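PDB 3URG: Alr1010 protein from Nostoc, which probably binds calcium ions in the cyanobacterial cell, as a member of the CcbP family. Local coordinates for residues Y54-T59 against L86-D91. Sequence-based numbering, arbitrary orientation.
With NA (sodium ion), chain C; MNB (5-mercapto-2-nitro-benzoic acid), chain B.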
loop_
_atom_site.group_PDB
_atom_site.type_symbol
_atom_site.label_atom_id
_atom_site.label_comp_id
_atom_site.label_asym_id
_atom_site.label_seq_id
_atom_site.Cartn_x
_atom_site.Cartn_y
_atom_site.Cartn_z
ATOM N N TYR A 54 -2.392 3.831 -9.561
ATOM C CA TYR A 54 -3.312 3.133 -10.462
ATOM C C TYR A 54 -3.179 1.619 -10.382
ATOM O O TYR A 54 -4.174 0.897 -10.453
ATOM C CB TYR A 54 -3.116 3.585 -11.921
ATOM C CG TYR A 54 -3.618 5.001 -12.193
ATOM C CD1 TYR A 54 -4.703 5.515 -11.498
ATOM C CD2 TYR A 54 -3.015 5.809 -13.161
ATOM C CE1 TYR A 54 -5.170 6.800 -11.738
ATOM C CE2 TYR A 54 -3.481 7.098 -13.414
ATOM C CZ TYR A 54 -4.560 7.585 -12.701
ATOM O OH TYR A 54 -5.032 8.859 -12.940
ATOM N N TYR A 55 -1.956 1.122 -10.255
ATOM C CA TYR A 55 -1.794 -0.324 -10.154
ATOM C C TYR A 55 -2.530 -0.857 -8.915
ATOM O O TYR A 55 -3.318 -1.795 -9.005
ATOM C CB TYR A 55 -0.317 -0.739 -10.158
ATOM C CG TYR A 55 -0.085 -2.203 -9.802
ATOM C CD1 TYR A 55 -0.283 -3.222 -10.736
ATOM C CD2 TYR A 55 0.345 -2.558 -8.531
ATOM C CE1 TYR A 55 -0.056 -4.560 -10.404
ATOM C CE2 TYR A 55 0.573 -3.886 -8.193
ATOM C CZ TYR A 55 0.373 -4.877 -9.124
ATOM O OH TYR A 55 0.611 -6.186 -8.746
ATOM N N LEU A 56 -2.294 -0.248 -7.776
ATOM C CA LEU A 56 -2.888 -0.685 -6.543
ATOM C C LEU A 56 -4.401 -0.542 -6.559
ATOM O O LEU A 56 -5.119 -1.427 -6.169
ATOM C CB LEU A 56 -2.283 0.072 -5.383
ATOM C CG LEU A 56 -0.861 -0.275 -4.999
ATOM C CD1 LEU A 56 -0.325 0.632 -4.011
ATOM C CD2 LEU A 56 -0.720 -1.654 -4.557
ATOM N N ASP A 57 -4.859 0.565 -7.086
ATOM C CA ASP A 57 -6.283 0.805 -7.234
ATOM C C ASP A 57 -6.912 -0.241 -8.128
ATOM O O ASP A 57 -8.048 -0.618 -7.920
ATOM C CB ASP A 57 -6.568 2.176 -7.829
ATOM C CG ASP A 57 -8.004 2.624 -7.590
ATOM O OD1 ASP A 57 -8.495 3.489 -8.347
ATOM O OD2 ASP A 57 -8.640 2.113 -6.642
ATOM N N ASP A 58 -6.184 -0.681 -9.144
ATOM C CA ASP A 58 -6.697 -1.683 -10.066
ATOM C C ASP A 58 -6.642 -3.107 -9.527
ATOM O O ASP A 58 -7.497 -3.924 -9.849
ATOM C CB ASP A 58 -5.902 -1.633 -11.362
ATOM C CG ASP A 58 -6.744 -1.207 -12.529
ATOM O OD1 ASP A 58 -7.507 -2.058 -13.043
ATOM O OD2 ASP A 58 -6.650 -0.022 -12.919
ATOM N N THR A 59 -5.628 -3.398 -8.718
ATOM C CA THR A 59 -5.293 -4.774 -8.368
ATOM C C THR A 59 -5.818 -5.210 -6.988
ATOM O O THR A 59 -6.176 -6.367 -6.797
ATOM C CB THR A 59 -3.778 -4.979 -8.446
ATOM O OG1 THR A 59 -3.293 -4.415 -9.679
ATOM C CG2 THR A 59 -3.405 -6.474 -8.374
ATOM N N LEU A 86 -11.419 0.400 2.316
ATOM C CA LEU A 86 -12.469 0.803 1.374
ATOM C C LEU A 86 -11.966 1.125 -0.032
ATOM O O LEU A 86 -12.705 1.001 -1.008
ATOM C CB LEU A 86 -13.211 2.022 1.923
ATOM C CG LEU A 86 -14.359 1.808 2.924
ATOM C CD1 LEU A 86 -14.348 0.424 3.570
ATOM C CD2 LEU A 86 -14.353 2.907 3.965
ATOM N N GLY A 87 -10.719 1.563 -0.137
ATOM C CA GLY A 87 -10.172 1.955 -1.425
ATOM C C GLY A 87 -8.920 2.782 -1.227
ATOM O O GLY A 87 -8.485 2.976 -0.089
ATOM N N MET A 88 -8.325 3.250 -2.322
ATOM C CA MET A 88 -7.189 4.148 -2.230
ATOM C C MET A 88 -7.686 5.451 -1.637
ATOM O O MET A 88 -8.820 5.856 -1.886
ATOM C CB MET A 88 -6.581 4.414 -3.609
ATOM C CG MET A 88 -6.134 3.152 -4.344
ATOM S SD MET A 88 -4.973 2.175 -3.364
ATOM C CE MET A 88 -3.498 3.193 -3.378
ATOM N N ALA A 89 -6.860 6.120 -0.888
ATOM C CA ALA A 89 -7.202 7.417 -0.412
ATOM C C ALA A 89 -7.165 8.334 -1.591
ATOM O O ALA A 89 -6.441 8.116 -2.506
ATOM C CB ALA A 89 -6.248 7.843 0.593
ATOM N N PRO A 90 -7.893 9.423 -1.531
ATOM C CA PRO A 90 -7.808 10.373 -2.614
ATOM C C PRO A 90 -6.369 10.807 -2.721
ATOM O O PRO A 90 -5.613 10.743 -1.790
ATOM C CB PRO A 90 -8.663 11.525 -2.118
ATOM C CG PRO A 90 -8.771 11.324 -0.661
ATOM C CD PRO A 90 -8.803 9.890 -0.478
ATOM N N ASP A 91 -5.977 11.140 -3.923
ATOM C CA ASP A 91 -4.569 11.150 -4.318
ATOM C C ASP A 91 -3.794 12.399 -3.886
ATOM O O ASP A 91 -2.826 12.791 -4.542
ATOM C CB ASP A 91 -4.397 10.871 -5.826
ATOM C CG ASP A 91 -5.140 11.869 -6.713
ATOM O OD1 ASP A 91 -5.692 12.866 -6.192
ATOM O OD2 ASP A 91 -5.161 11.647 -7.948
HETATM NA NA NA C . -9.765 -2.211 -6.957
HETATM C C6 MNB B . -1.921 12.179 -9.127
HETATM C C1 MNB B . -1.510 13.287 -9.794
HETATM C C2 MNB B . -0.159 13.351 -10.268
HETATM C C3 MNB B . 0.729 12.254 -10.026
HETATM C C4 MNB B . 0.295 11.113 -9.330
HETATM C C5 MNB B . -0.991 11.057 -8.886
HETATM S S5 MNB B . -1.574 9.639 -8.037
HETATM C C10 MNB B . -2.533 14.368 -9.973
HETATM O O12 MNB B . -2.261 15.429 -10.492
HETATM O O11 MNB B . -3.790 14.206 -9.441
HETATM N N7 MNB B . 0.398 14.467 -10.983
HETATM O O9 MNB B . 1.650 14.438 -11.329
HETATM O O8 MNB B . -0.326 15.469 -11.359
HETATM O O HOH W 1 -10.241 3.543 -4.556
HETATM O O HOH W 2 -10.977 0.346 -7.301
HETATM O O HOH W 3 -10.262 -3.521 -9.324
HETATM O O HOH W 4 -12.224 -3.052 -6.047
#
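Beside the sodium site at the C-terminal end of helix 45-59, Leu56 and Asp57 meet Met88, in the loop that leaves strand 77-86 of the antiparallel sheet. The flexible, unbranched thioether lets Met88 lie against the helix surface: bent at chi2 (-56°) and chi3 (-70°), it carries its methyl to Leu56 while its CG stays beside Asp57. Met88 CE lies 3.9 Å from Leu56 CB, the two side chains crossing at about a right angle. Branched and apolar, Leu56 suits the buried side, where it also packs on Met98 and Leu117; Met88 reaches Phe62 and Val100. Asp57 CB and OD2 each come within 3.6 Å of Met88 CG. Aspartate suits this partly exposed rim because its carboxylate can take waters: OD2 accepts from one, 3.0 Å away, that in turn accepts from Met88 N at 3.0 Å. A chi1 of -162° swings the carboxylate away from the backbone N, toward Met88. No direct hydrogen bond joins the segments, and this water is their polar link. A second water donates to Asp57 OD2 and also binds the sodium ion, whose presence the carboxylate charge probably favours. Asp57 O ligates the ion directly at 2.5 Å, joined by Leu60 O just past the helix and by waters. Last-turn carbonyls usually lack i+4 N-H partners and the helix dipole leaves this end partly negative, making a helix C-terminus a usual place for a cation.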